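Local coordinates for aryl acylamidase (bacterium CSBL00001, PDB 4YJ6), which probably hydrolyses the amide bond of aryl acylamides, as an enzyme of the amidase signature family, at residues A[95-100]-A[134-139]; A[100-105]-A[349-354]; A[196-201]-A[229-234]; A[259-264]-A[470-475]. All coordinates share one frame; numbering follows the deposited sequence.

In the fold
The four contacts form two pairs; contacts 1 and 2 lie across the chain's centre from contact 4. Contacts 1 and 2 have centres about 9 Å apart and share Ile100, which packs on Val135 and Tyr136 in one and on Asp351 and Ile352 in the other. Contacts 3 and 4, with centres about 12 Å apart, meet where Tyr198 OH lies 2.8 Å from Ser474 OG, a probable hydrogen bond, and where Val231 touches Leu262. Contacts 2 and 4 are the farthest apart, about 42 Å between centres. Judged from the family, none of the segments appears to supply the Ser-cisSer-Lys triad; a phosphate ion, probably from the crystallisation liquor, lies beside contact 2.

Contact 1 of 4, residues A[95-100]-A[134-139]; sequences STLGGI and PVYGFR
Leu97 and Ile100 each bring a methyl group obliquely to the Tyr136 ring: Leu97 CD1 lies 3.6 Å from Tyr136 CE1, and Ile100 CD1 lies 3.7 Å from Tyr136 CE2. Ile100 reaches that far with CD1 anti to CA (chi2 -179°). Nearer the backbone, the Ile100 and Val135 side chains cross at about a right angle, with Ile100 CG1 3.8 Å from Val135 CG1. Replacing Tyr136 by alanine is likely to leave these two methyl groups without the ring they share and Ser333 OG, on helix 315-339, without its phenol partner.

What is joined here is a pair of irregular loops, one following strand 80-84 and the other following strand 126-131, parallel neighbours in a small mixed sheet. Pro134, at the start of the second segment, also touches Ser163 in the Gly- and Ser-rich region of the amidase.

Backbone groups make up the polar edge. Tyr136 N donates to Leu97 O at 2.8 Å, nearly straight at 172°. Beside it Gly98 CA comes within 3.4 Å of Pro134 O in a CA-H...O contact, so close that a beta carbon on Gly98 would collide with that oxygen. Farther out, the first loop is braced by an ST motif: Thr96 OG1 accepts from Gly99 N at 2.9 Å and also bonds Asp85.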
loop_
_atom_site.group_PDB
_atom_site.type_symbol
_atom_site.label_atom_id
_atom_site.label_comp_id
_atom_site.label_asym_id
_atom_site.label_seq_id
_atom_site.Cartn_x
_atom_site.Cartn_y
_atom_site.Cartn_z
ATOM N N SER A 95 -13.551 -12.854 2.384
ATOM C CA SER A 95 -13.222 -11.691 1.567
ATOM C C SER A 95 -14.412 -10.748 1.623
ATOM O O SER A 95 -15.438 -11.036 1.030
ATOM C CB SER A 95 -12.960 -12.131 0.120
ATOM O OG SER A 95 -12.685 -10.966 -0.691
ATOM N N THR A 96 -14.281 -9.630 2.333
ATOM C CA THR A 96 -15.425 -8.741 2.513
ATOM C C THR A 96 -15.321 -7.460 1.700
ATOM O O THR A 96 -16.174 -6.587 1.841
ATOM C CB THR A 96 -15.632 -8.372 4.000
ATOM O OG1 THR A 96 -14.614 -7.475 4.459
ATOM C CG2 THR A 96 -15.626 -9.630 4.879
ATOM N N LEU A 97 -14.292 -7.354 0.854
ATOM C CA LEU A 97 -14.062 -6.144 0.036
ATOM C C LEU A 97 -14.056 -4.905 0.918
ATOM O O LEU A 97 -14.674 -3.879 0.592
ATOM C CB LEU A 97 -15.134 -6.016 -1.058
ATOM C CG LEU A 97 -15.315 -7.293 -1.904
ATOM C CD1 LEU A 97 -16.330 -7.068 -3.063
ATOM C CD2 LEU A 97 -13.970 -7.754 -2.449
ATOM N N GLY A 98 -13.326 -4.975 2.029
ATOM C CA GLY A 98 -13.179 -3.806 2.881
ATOM C C GLY A 98 -14.378 -3.536 3.781
ATOM O O GLY A 98 -14.808 -2.388 3.955
ATOM N N GLY A 99 -14.950 -4.589 4.354
ATOM C CA GLY A 99 -15.923 -4.381 5.410
ATOM C C GLY A 99 -17.353 -4.267 4.923
ATOM O O GLY A 99 -18.157 -3.536 5.503
ATOM N N ILE A 100 -17.694 -4.992 3.870
ATOM C CA ILE A 100 -19.093 -5.077 3.451
ATOM C C ILE A 100 -19.761 -6.191 4.242
ATOM O O ILE A 100 -19.453 -7.362 4.036
ATOM C CB ILE A 100 -19.211 -5.354 1.962
ATOM C CG1 ILE A 100 -18.573 -4.199 1.165
ATOM C CG2 ILE A 100 -20.695 -5.567 1.557
ATOM C CD1 ILE A 100 -18.668 -4.402 -0.341
ATOM N N PRO A 134 -11.051 0.140 3.776
ATOM C CA PRO A 134 -12.350 0.760 3.517
ATOM C C PRO A 134 -13.085 0.022 2.402
ATOM O O PRO A 134 -12.485 -0.724 1.602
ATOM C CB PRO A 134 -11.973 2.164 3.018
ATOM C CG PRO A 134 -10.666 1.926 2.281
ATOM C CD PRO A 134 -9.940 0.937 3.212
ATOM N N VAL A 135 -14.392 0.221 2.345
ATOM C CA VAL A 135 -15.237 -0.499 1.404
ATOM C C VAL A 135 -14.763 -0.272 -0.025
ATOM O O VAL A 135 -14.586 0.855 -0.451
ATOM C CB VAL A 135 -16.728 -0.071 1.542
ATOM C CG1 VAL A 135 -17.559 -0.599 0.369
ATOM C CG2 VAL A 135 -17.295 -0.520 2.924
ATOM N N TYR A 136 -14.535 -1.370 -0.740
ATOM C CA TYR A 136 -14.097 -1.339 -2.143
ATOM C C TYR A 136 -12.809 -0.524 -2.337
ATOM O O TYR A 136 -12.486 -0.120 -3.464
ATOM C CB TYR A 136 -15.219 -0.808 -3.065
ATOM C CG TYR A 136 -16.181 -1.879 -3.559
ATOM C CD1 TYR A 136 -15.721 -2.910 -4.352
ATOM C CD2 TYR A 136 -17.556 -1.851 -3.241
ATOM C CE1 TYR A 136 -16.585 -3.899 -4.827
ATOM C CE2 TYR A 136 -18.424 -2.828 -3.710
ATOM C CZ TYR A 136 -17.932 -3.849 -4.495
ATOM O OH TYR A 136 -18.756 -4.841 -4.979
ATOM N N GLY A 137 -12.041 -0.345 -1.266
ATOM C CA GLY A 137 -10.806 0.440 -1.343
ATOM C C GLY A 137 -11.031 1.923 -1.657
ATOM O O GLY A 137 -10.078 2.632 -1.939
ATOM N N PHE A 138 -12.276 2.403 -1.573
ATOM C CA PHE A 138 -12.623 3.652 -2.289
ATOM C C PHE A 138 -12.426 4.890 -1.395
ATOM O O PHE A 138 -13.334 5.720 -1.233
ATOM C CB PHE A 138 -14.055 3.559 -2.874
ATOM C CG PHE A 138 -14.245 4.313 -4.188
ATOM C CD1 PHE A 138 -14.283 5.695 -4.221
ATOM C CD2 PHE A 138 -14.430 3.633 -5.372
ATOM C CE1 PHE A 138 -14.474 6.390 -5.451
ATOM C CE2 PHE A 138 -14.599 4.322 -6.591
ATOM C CZ PHE A 138 -14.616 5.704 -6.606
ATOM N N ARG A 139 -11.232 5.000 -0.815
ATOM C CA ARG A 139 -10.781 6.214 -0.110
ATOM C C ARG A 139 -9.398 5.976 0.479
ATOM O O ARG A 139 -8.976 4.829 0.670
ATOM C CB ARG A 139 -11.732 6.623 1.033
ATOM C CG ARG A 139 -12.044 5.461 1.999
ATOM C CD ARG A 139 -13.143 5.823 3.033
ATOM N NE ARG A 139 -14.426 6.033 2.382
ATOM C CZ ARG A 139 -15.397 6.831 2.821
ATOM N NH1 ARG A 139 -15.247 7.542 3.936
ATOM N NH2 ARG A 139 -16.524 6.919 2.118
#

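Contact 2 of 4, residues A[100-105]-A[349-354]; sequences IRALKD and RADIPD
Asp351 carries the polar part of this contact, accepting a hydrogen bond from Ala102 N through OD2 at 2.9 Å. The bond is bent, with 136° at the hydrogen, and the amide meets OD2 on its syn side, 31° out of the carboxylate plane. The Asp351 CB already points at the other segment, and with CG anti to the carbonyl carbon (chi1 -65°) OD2 meets the Ala102 amide; the same oxygen also rests 3.4 Å from Ala102 CB.

Charge plays a looser role across the contact. Arg101 NE stays 5.6 Å from Asp351 OD1, so these opposite charges are near but not in contact. A phosphate ion, probably from the crystallisation liquor, lies about 3 Å from the same aspartate side chain. Within the second segment, Arg349 NH2 forms a salt bridge with Asp354 OD1 at 3.0 Å, and Arg349 NH1 adds a weak bond to Ile352 O, tying the turn to the beginning of the helix.

In structural terms a short 3-10 turn around Arg101 and Ala102 faces the 3-10 segment 349-351, which leads through Pro353, the N-cap residue, into helix 354-363. A carboxylate from one segment thus serves a main-chain amide in the turn of the other. A leucine in place of Asp351 would probably leave Ala102 N without its acceptor across the contact.

The apolar contacts are modest. Ile100 CG2 lies against Asp351 CB at 4.0 Å, and Ile100 CD1 lies 4.2 Å from Ile352 CD1.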
loop_
_atom_site.group_PDB
_atom_site.type_symbol
_atom_site.label_atom_id
_atom_site.label_comp_id
_atom_site.label_asym_id
_atom_site.label_seq_id
_atom_site.Cartn_x
_atom_site.Cartn_y
_atom_site.Cartn_z
ATOM N N ILE A 100 -17.694 -4.992 3.870
ATOM C CA ILE A 100 -19.093 -5.077 3.451
ATOM C C ILE A 100 -19.761 -6.191 4.242
ATOM O O ILE A 100 -19.453 -7.362 4.036
ATOM C CB ILE A 100 -19.211 -5.354 1.962
ATOM C CG1 ILE A 100 -18.573 -4.199 1.165
ATOM C CG2 ILE A 100 -20.695 -5.567 1.557
ATOM C CD1 ILE A 100 -18.668 -4.402 -0.341
ATOM N N ARG A 101 -20.648 -5.809 5.166
ATOM C CA ARG A 101 -21.254 -6.776 6.098
ATOM C C ARG A 101 -21.953 -7.920 5.350
ATOM O O ARG A 101 -21.903 -9.070 5.793
ATOM C CB ARG A 101 -22.236 -6.066 7.034
ATOM C CG ARG A 101 -23.129 -7.021 7.809
ATOM C CD ARG A 101 -24.077 -6.235 8.701
ATOM N NE ARG A 101 -23.418 -5.811 9.929
ATOM C CZ ARG A 101 -23.312 -6.586 11.007
ATOM N NH1 ARG A 101 -23.824 -7.821 10.995
ATOM N NH2 ARG A 101 -22.694 -6.135 12.099
ATOM N N ALA A 102 -22.587 -7.622 4.210
ATOM C CA ALA A 102 -23.314 -8.635 3.469
ATOM C C ALA A 102 -22.407 -9.755 2.969
ATOM O O ALA A 102 -22.890 -10.832 2.612
ATOM C CB ALA A 102 -24.044 -8.013 2.270
ATOM N N LEU A 103 -21.102 -9.498 2.920
ATOM C CA LEU A 103 -20.158 -10.508 2.418
ATOM C C LEU A 103 -19.456 -11.279 3.531
ATOM O O LEU A 103 -18.510 -12.019 3.250
ATOM C CB LEU A 103 -19.072 -9.824 1.559
ATOM C CG LEU A 103 -19.597 -9.197 0.267
ATOM C CD1 LEU A 103 -18.441 -8.484 -0.492
ATOM C CD2 LEU A 103 -20.205 -10.283 -0.576
ATOM N N LYS A 104 -19.893 -11.114 4.778
ATOM C CA LYS A 104 -19.148 -11.661 5.904
ATOM C C LYS A 104 -19.031 -13.197 5.873
ATOM O O LYS A 104 -18.110 -13.747 6.468
ATOM C CB LYS A 104 -19.765 -11.205 7.221
ATOM C CG LYS A 104 -21.085 -11.880 7.539
ATOM C CD LYS A 104 -21.677 -11.329 8.820
ATOM C CE LYS A 104 -22.880 -12.155 9.254
ATOM N NZ LYS A 104 -23.396 -11.690 10.569
ATOM N N ASP A 105 -19.947 -13.873 5.183
ATOM C CA ASP A 105 -19.939 -15.347 5.105
ATOM C C ASP A 105 -19.248 -15.895 3.852
ATOM O O ASP A 105 -19.165 -17.118 3.653
ATOM C CB ASP A 105 -21.376 -15.885 5.138
ATOM C CG ASP A 105 -22.090 -15.609 6.461
ATOM O OD1 ASP A 105 -21.419 -15.417 7.498
ATOM O OD2 ASP A 105 -23.344 -15.591 6.444
ATOM N N ARG A 349 -28.058 -2.129 0.616
ATOM C CA ARG A 349 -27.639 -0.773 0.261
ATOM C C ARG A 349 -26.865 -0.048 1.361
ATOM O O ARG A 349 -25.906 0.700 1.082
ATOM C CB ARG A 349 -28.897 0.018 -0.123
ATOM C CG ARG A 349 -28.710 1.514 -0.306
ATOM C CD ARG A 349 -27.764 1.869 -1.448
ATOM N NE ARG A 349 -27.582 3.321 -1.486
ATOM C CZ ARG A 349 -26.649 3.989 -0.815
ATOM N NH1 ARG A 349 -25.752 3.356 -0.051
ATOM N NH2 ARG A 349 -26.618 5.305 -0.906
ATOM N N ALA A 350 -27.249 -0.251 2.616
ATOM C CA ALA A 350 -26.628 0.503 3.706
ATOM C C ALA A 350 -25.147 0.154 3.854
ATOM O O ALA A 350 -24.405 0.898 4.495
ATOM C CB ALA A 350 -27.355 0.235 5.025
ATOM N N ASP A 351 -24.725 -0.977 3.276
ATOM C CA ASP A 351 -23.322 -1.404 3.415
ATOM C C ASP A 351 -22.363 -0.589 2.520
ATOM O O ASP A 351 -21.140 -0.649 2.691
ATOM C CB ASP A 351 -23.165 -2.887 3.085
ATOM C CG ASP A 351 -23.901 -3.794 4.078
ATOM O OD1 ASP A 351 -24.484 -3.281 5.076
ATOM O OD2 ASP A 351 -23.876 -5.016 3.850
ATOM N N ILE A 352 -22.924 0.159 1.576
ATOM C CA ILE A 352 -22.134 0.989 0.679
ATOM C C ILE A 352 -22.206 2.457 1.119
ATOM O O ILE A 352 -23.299 2.995 1.263
ATOM C CB ILE A 352 -22.680 0.906 -0.772
ATOM C CG1 ILE A 352 -22.717 -0.551 -1.263
ATOM C CG2 ILE A 352 -21.842 1.760 -1.717
ATOM C CD1 ILE A 352 -21.314 -1.246 -1.337
ATOM N N PRO A 353 -21.049 3.107 1.305
ATOM C CA PRO A 353 -21.059 4.529 1.686
ATOM C C PRO A 353 -21.767 5.375 0.642
ATOM O O PRO A 353 -21.640 5.094 -0.549
ATOM C CB PRO A 353 -19.570 4.897 1.704
ATOM C CG PRO A 353 -18.855 3.651 1.938
ATOM C CD PRO A 353 -19.678 2.555 1.295
ATOM N N ASP A 354 -22.493 6.411 1.067
ATOM C CA ASP A 354 -23.156 7.283 0.120
ATOM C C ASP A 354 -22.185 7.859 -0.920
ATOM O O ASP A 354 -22.547 7.975 -2.078
ATOM C CB ASP A 354 -23.839 8.439 0.866
ATOM C CG ASP A 354 -25.122 8.007 1.588
ATOM O OD1 ASP A 354 -25.545 6.831 1.454
ATOM O OD2 ASP A 354 -25.719 8.869 2.282
#

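Contact 3 of 4, residues A[196-201]-A[229-234]; sequences NTYGFQ and RTVRDA
Tyr198 is packed closely from two directions by the first turn of helix 231-241. Val231 CG2 stands over one face of its ring in a CH-pi contact, 3.9 Å from the centroid and only 8° off the ring normal. Ala234 CB comes in at the ring edge, near its plane, 3.5 Å from Tyr198 CE2. With Tyr198 CG anti to the backbone N (chi1 -180°), the ring projects from the strand to where residues one helical turn apart can hold it.

Toward Arg229 and Thr230 the packing is slacker. Thr197 CG2 and Arg229 CG are 4.4 Å apart, and the Arg229 guanidinium turns elsewhere, to the carbonyls of Val171 and Val176. Thr230, partly exposed, approaches the ring only with its carbonyl O; its side chain caps the helix, OG1 accepting from Asp233 N at 2.9 Å.

The polar end of Tyr198 is bonded to Ser474 OG of helix 467-480. Strand 198-201 runs between strands 223-228 and 443-451, antiparallel to both, in the large mixed sheet, and strand 223-228 leads directly into helix 231-241, which lays Val231 and Ala234 on Tyr198 of the neighbouring strand.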
loop_
_atom_site.group_PDB
_atom_site.type_symbol
_atom_site.label_atom_id
_atom_site.label_comp_id
_atom_site.label_asym_id
_atom_site.label_seq_id
_atom_site.Cartn_x
_atom_site.Cartn_y
_atom_site.Cartn_z
ATOM N N ASN A 196 4.825 6.371 9.183
ATOM C CA ASN A 196 6.285 6.272 9.316
ATOM C C ASN A 196 6.769 4.908 8.840
ATOM O O ASN A 196 7.725 4.384 9.375
ATOM C CB ASN A 196 6.746 6.487 10.800
ATOM C CG ASN A 196 8.205 6.831 10.917
ATOM O OD1 ASN A 196 8.645 7.841 10.372
ATOM N ND2 ASN A 196 8.965 6.021 11.656
ATOM N N THR A 197 6.096 4.332 7.840
ATOM C CA THR A 197 6.579 3.088 7.260
ATOM C C THR A 197 6.926 3.258 5.786
ATOM O O THR A 197 6.623 4.283 5.171
ATOM C CB THR A 197 5.574 1.961 7.473
ATOM O OG1 THR A 197 4.268 2.381 7.054
ATOM C CG2 THR A 197 5.524 1.589 8.988
ATOM N N TYR A 198 7.651 2.275 5.257
ATOM C CA TYR A 198 8.108 2.338 3.872
ATOM C C TYR A 198 7.150 1.549 2.998
ATOM O O TYR A 198 6.923 0.355 3.233
ATOM C CB TYR A 198 9.503 1.755 3.821
ATOM C CG TYR A 198 10.121 1.755 2.427
ATOM C CD1 TYR A 198 10.526 2.954 1.824
ATOM C CD2 TYR A 198 10.305 0.567 1.725
ATOM C CE1 TYR A 198 11.115 2.955 0.573
ATOM C CE2 TYR A 198 10.875 0.557 0.463
ATOM C CZ TYR A 198 11.272 1.750 -0.110
ATOM O OH TYR A 198 11.837 1.736 -1.344
ATOM N N GLY A 199 6.576 2.198 1.990
ATOM C CA GLY A 199 5.587 1.537 1.152
ATOM C C GLY A 199 6.119 1.483 -0.260
ATOM O O GLY A 199 6.340 2.541 -0.858
ATOM N N PHE A 200 6.281 0.274 -0.817
ATOM C CA PHE A 200 6.887 0.125 -2.146
ATOM C C PHE A 200 5.840 -0.265 -3.196
ATOM O O PHE A 200 5.275 -1.373 -3.111
ATOM C CB PHE A 200 8.011 -0.940 -2.155
ATOM C CG PHE A 200 8.828 -0.891 -3.419
ATOM C CD1 PHE A 200 9.933 -0.051 -3.496
ATOM C CD2 PHE A 200 8.471 -1.626 -4.530
ATOM C CE1 PHE A 200 10.687 0.045 -4.664
ATOM C CE2 PHE A 200 9.214 -1.548 -5.706
ATOM C CZ PHE A 200 10.314 -0.690 -5.774
ATOM N N GLN A 201 5.597 0.627 -4.165
ATOM C CA GLN A 201 4.638 0.398 -5.262
ATOM C C GLN A 201 5.442 0.075 -6.534
ATOM O O GLN A 201 6.079 0.961 -7.122
ATOM C CB GLN A 201 3.730 1.639 -5.460
ATOM C CG GLN A 201 2.830 1.568 -6.741
ATOM C CD GLN A 201 3.331 2.532 -7.788
ATOM O OE1 GLN A 201 3.435 3.736 -7.519
ATOM N NE2 GLN A 201 3.676 2.027 -8.970
ATOM N N ARG A 229 9.316 -1.660 7.620
ATOM C CA ARG A 229 9.966 -0.590 8.381
ATOM C C ARG A 229 11.337 -0.293 7.818
ATOM O O ARG A 229 11.889 0.775 8.104
ATOM C CB ARG A 229 10.103 -0.947 9.878
ATOM C CG ARG A 229 8.733 -1.003 10.605
ATOM C CD ARG A 229 8.845 -1.258 12.117
ATOM N NE ARG A 229 9.476 -2.544 12.372
ATOM C CZ ARG A 229 8.828 -3.713 12.392
ATOM N NH1 ARG A 229 7.504 -3.777 12.255
ATOM N NH2 ARG A 229 9.525 -4.816 12.587
ATOM N N THR A 230 11.915 -1.225 7.058
ATOM C CA THR A 230 13.226 -1.000 6.435
ATOM C C THR A 230 13.170 -1.226 4.941
ATOM O O THR A 230 12.359 -2.010 4.445
ATOM C CB THR A 230 14.321 -1.947 6.960
ATOM O OG1 THR A 230 14.094 -3.296 6.468
ATOM C CG2 THR A 230 14.331 -1.961 8.480
ATOM N N VAL A 231 14.072 -0.564 4.233
ATOM C CA VAL A 231 14.129 -0.727 2.795
ATOM C C VAL A 231 14.630 -2.124 2.457
ATOM O O VAL A 231 14.125 -2.739 1.519
ATOM C CB VAL A 231 14.998 0.373 2.138
ATOM C CG1 VAL A 231 15.101 0.142 0.621
ATOM C CG2 VAL A 231 14.370 1.757 2.467
ATOM N N ARG A 232 15.574 -2.656 3.246
ATOM C CA ARG A 232 16.080 -4.008 3.019
ATOM C C ARG A 232 14.920 -5.027 3.087
ATOM O O ARG A 232 14.846 -5.941 2.274
ATOM C CB ARG A 232 17.145 -4.391 4.079
ATOM C CG ARG A 232 17.608 -5.879 3.987
ATOM C CD ARG A 232 18.750 -6.179 4.983
ATOM N NE ARG A 232 19.912 -5.373 4.585
ATOM C CZ ARG A 232 20.568 -4.480 5.351
ATOM N NH1 ARG A 232 20.247 -4.272 6.646
ATOM N NH2 ARG A 232 21.588 -3.792 4.819
ATOM N N ASP A 233 14.016 -4.887 4.044
ATOM C CA ASP A 233 12.932 -5.871 4.139
ATOM C C ASP A 233 12.039 -5.762 2.910
ATOM O O ASP A 233 11.446 -6.755 2.468
ATOM C CB ASP A 233 12.065 -5.677 5.376
ATOM C CG ASP A 233 12.694 -6.291 6.640
ATOM O OD1 ASP A 233 13.750 -6.952 6.539
ATOM O OD2 ASP A 233 12.094 -6.107 7.704
ATOM N N ALA A 234 11.869 -4.560 2.397
ATOM C CA ALA A 234 11.028 -4.405 1.206
ATOM C C ALA A 234 11.711 -5.049 0.013
ATOM O O ALA A 234 11.077 -5.682 -0.823
ATOM C CB ALA A 234 10.771 -2.894 0.934
#

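Contact 4 of 4, residues A[259-264]-A[470-475]; sequences TSALAQ and VIAASA
Ala261 and Leu262, at the start of a type I beta turn that runs to Gln264, press against helix 467-480 along Ile471, Ala472 and Ala475. The turn belongs to the loop between helix 231-241 and strand 270-273. The CA atoms of Ala261 and Ala472 are 4.9 Å apart, and the small side chains of Ala472 and Ala475 are consistent with this close approach.

From the loop, Leu262 CD2 settles between Ile471 CG2, at 3.7 Å, and Ala475 CB, at 4.1 Å, residues one helical turn apart. Although its CB points away from the helix, Leu262 has CG anti to the carbonyl carbon (chi1 -66°), which bends the branch back to reach the groove. Ala261 CB touches the same Ile471 CG2 methyl from a second direction, at 3.8 Å. From the helix, Ala472 CB sits at the mouth of the turn, 3.5 Å from Ala261 O and 4.0 Å from Gln264 CB. Ala472 CA adds a CA-H...O contact to Ala261 O, the oxygen that also accepts from Gln264 N within the turn.

Two backbone carbonyls finish the seam: Leu262 O, also bonded by the Arg479 side chain from farther along the helix, and Ala472 O. A single water bridges them, donating to both Leu262 O and Ala472 O at 2.8 Å.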
loop_
_atom_site.group_PDB
_atom_site.type_symbol
_atom_site.label_atom_id
_atom_site.label_comp_id
_atom_site.label_asym_id
_atom_site.label_seq_id
_atom_site.Cartn_x
_atom_site.Cartn_y
_atom_site.Cartn_z
ATOM N N THR A 259 17.842 -6.643 -3.758
ATOM C CA THR A 259 18.828 -6.336 -2.707
ATOM C C THR A 259 20.118 -5.774 -3.293
ATOM O O THR A 259 20.915 -5.163 -2.579
ATOM C CB THR A 259 19.154 -7.572 -1.800
ATOM O OG1 THR A 259 19.864 -8.553 -2.554
ATOM C CG2 THR A 259 17.878 -8.178 -1.221
ATOM N N SER A 260 20.335 -5.983 -4.586
ATOM C CA SER A 260 21.562 -5.533 -5.222
ATOM C C SER A 260 21.647 -4.004 -5.272
ATOM O O SER A 260 22.732 -3.443 -5.421
ATOM C CB SER A 260 21.728 -6.114 -6.630
ATOM O OG SER A 260 20.815 -5.520 -7.558
ATOM N N ALA A 261 20.510 -3.343 -5.148
ATOM C CA ALA A 261 20.445 -1.881 -5.229
ATOM C C ALA A 261 20.631 -1.189 -3.875
ATOM O O ALA A 261 20.824 0.038 -3.820
ATOM C CB ALA A 261 19.097 -1.481 -5.807
ATOM N N LEU A 262 20.582 -1.945 -2.782
ATOM C CA LEU A 262 20.598 -1.324 -1.447
ATOM C C LEU A 262 21.851 -0.484 -1.204
ATOM O O LEU A 262 21.761 0.581 -0.610
ATOM C CB LEU A 262 20.502 -2.363 -0.319
ATOM C CG LEU A 262 19.162 -3.116 -0.290
ATOM C CD1 LEU A 262 19.264 -4.358 0.604
ATOM C CD2 LEU A 262 17.994 -2.185 0.091
ATOM N N ALA A 263 22.999 -0.947 -1.674
ATOM C CA ALA A 263 24.257 -0.230 -1.409
ATOM C C ALA A 263 24.712 0.678 -2.543
ATOM O O ALA A 263 25.829 1.216 -2.508
ATOM C CB ALA A 263 25.373 -1.242 -1.087
ATOM N N GLN A 264 23.873 0.874 -3.548
ATOM C CA GLN A 264 24.296 1.528 -4.765
ATOM C C GLN A 264 24.551 3.036 -4.599
ATOM O O GLN A 264 25.405 3.596 -5.282
ATOM C CB GLN A 264 23.198 1.331 -5.780
ATOM C CG GLN A 264 23.537 1.779 -7.130
ATOM C CD GLN A 264 22.590 1.154 -8.120
ATOM O OE1 GLN A 264 21.920 1.863 -8.865
ATOM N NE2 GLN A 264 22.505 -0.196 -8.121
ATOM N N VAL A 470 14.613 3.183 -7.484
ATOM C CA VAL A 470 13.775 3.604 -6.348
ATOM C C VAL A 470 14.330 2.979 -5.066
ATOM O O VAL A 470 14.451 3.666 -4.050
ATOM C CB VAL A 470 12.307 3.224 -6.534
ATOM C CG1 VAL A 470 11.463 3.609 -5.288
ATOM C CG2 VAL A 470 11.741 3.926 -7.782
ATOM N N ILE A 471 14.651 1.691 -5.106
ATOM C CA ILE A 471 15.251 1.029 -3.940
ATOM C C ILE A 471 16.568 1.759 -3.574
ATOM O O ILE A 471 16.810 2.050 -2.417
ATOM C CB ILE A 471 15.558 -0.454 -4.211
ATOM C CG1 ILE A 471 14.257 -1.277 -4.357
ATOM C CG2 ILE A 471 16.418 -1.038 -3.109
ATOM C CD1 ILE A 471 13.447 -1.430 -3.049
ATOM N N ALA A 472 17.416 2.030 -4.562
ATOM C CA ALA A 472 18.740 2.623 -4.274
ATOM C C ALA A 472 18.568 3.981 -3.579
ATOM O O ALA A 472 19.211 4.279 -2.541
ATOM C CB ALA A 472 19.532 2.797 -5.548
ATOM N N ALA A 473 17.711 4.822 -4.136
ATOM C CA ALA A 473 17.488 6.143 -3.523
ATOM C C ALA A 473 16.859 6.024 -2.119
ATOM O O ALA A 473 17.174 6.811 -1.202
ATOM C CB ALA A 473 16.592 6.976 -4.435
ATOM N N SER A 474 15.929 5.079 -1.961
ATOM C CA SER A 474 15.259 4.886 -0.690
ATOM C C SER A 474 16.276 4.476 0.367
ATOM O O SER A 474 16.233 4.978 1.489
ATOM C CB SER A 474 14.179 3.775 -0.813
ATOM O OG SER A 474 13.163 4.168 -1.730
ATOM N N ALA A 475 17.143 3.517 0.032
ATOM C CA ALA A 475 18.106 3.024 1.025
ATOM C C ALA A 475 19.125 4.120 1.346
ATOM O O ALA A 475 19.580 4.218 2.468
ATOM C CB ALA A 475 18.825 1.762 0.537
HETATM O O HOH W 1 21.604 3.021 -1.951
#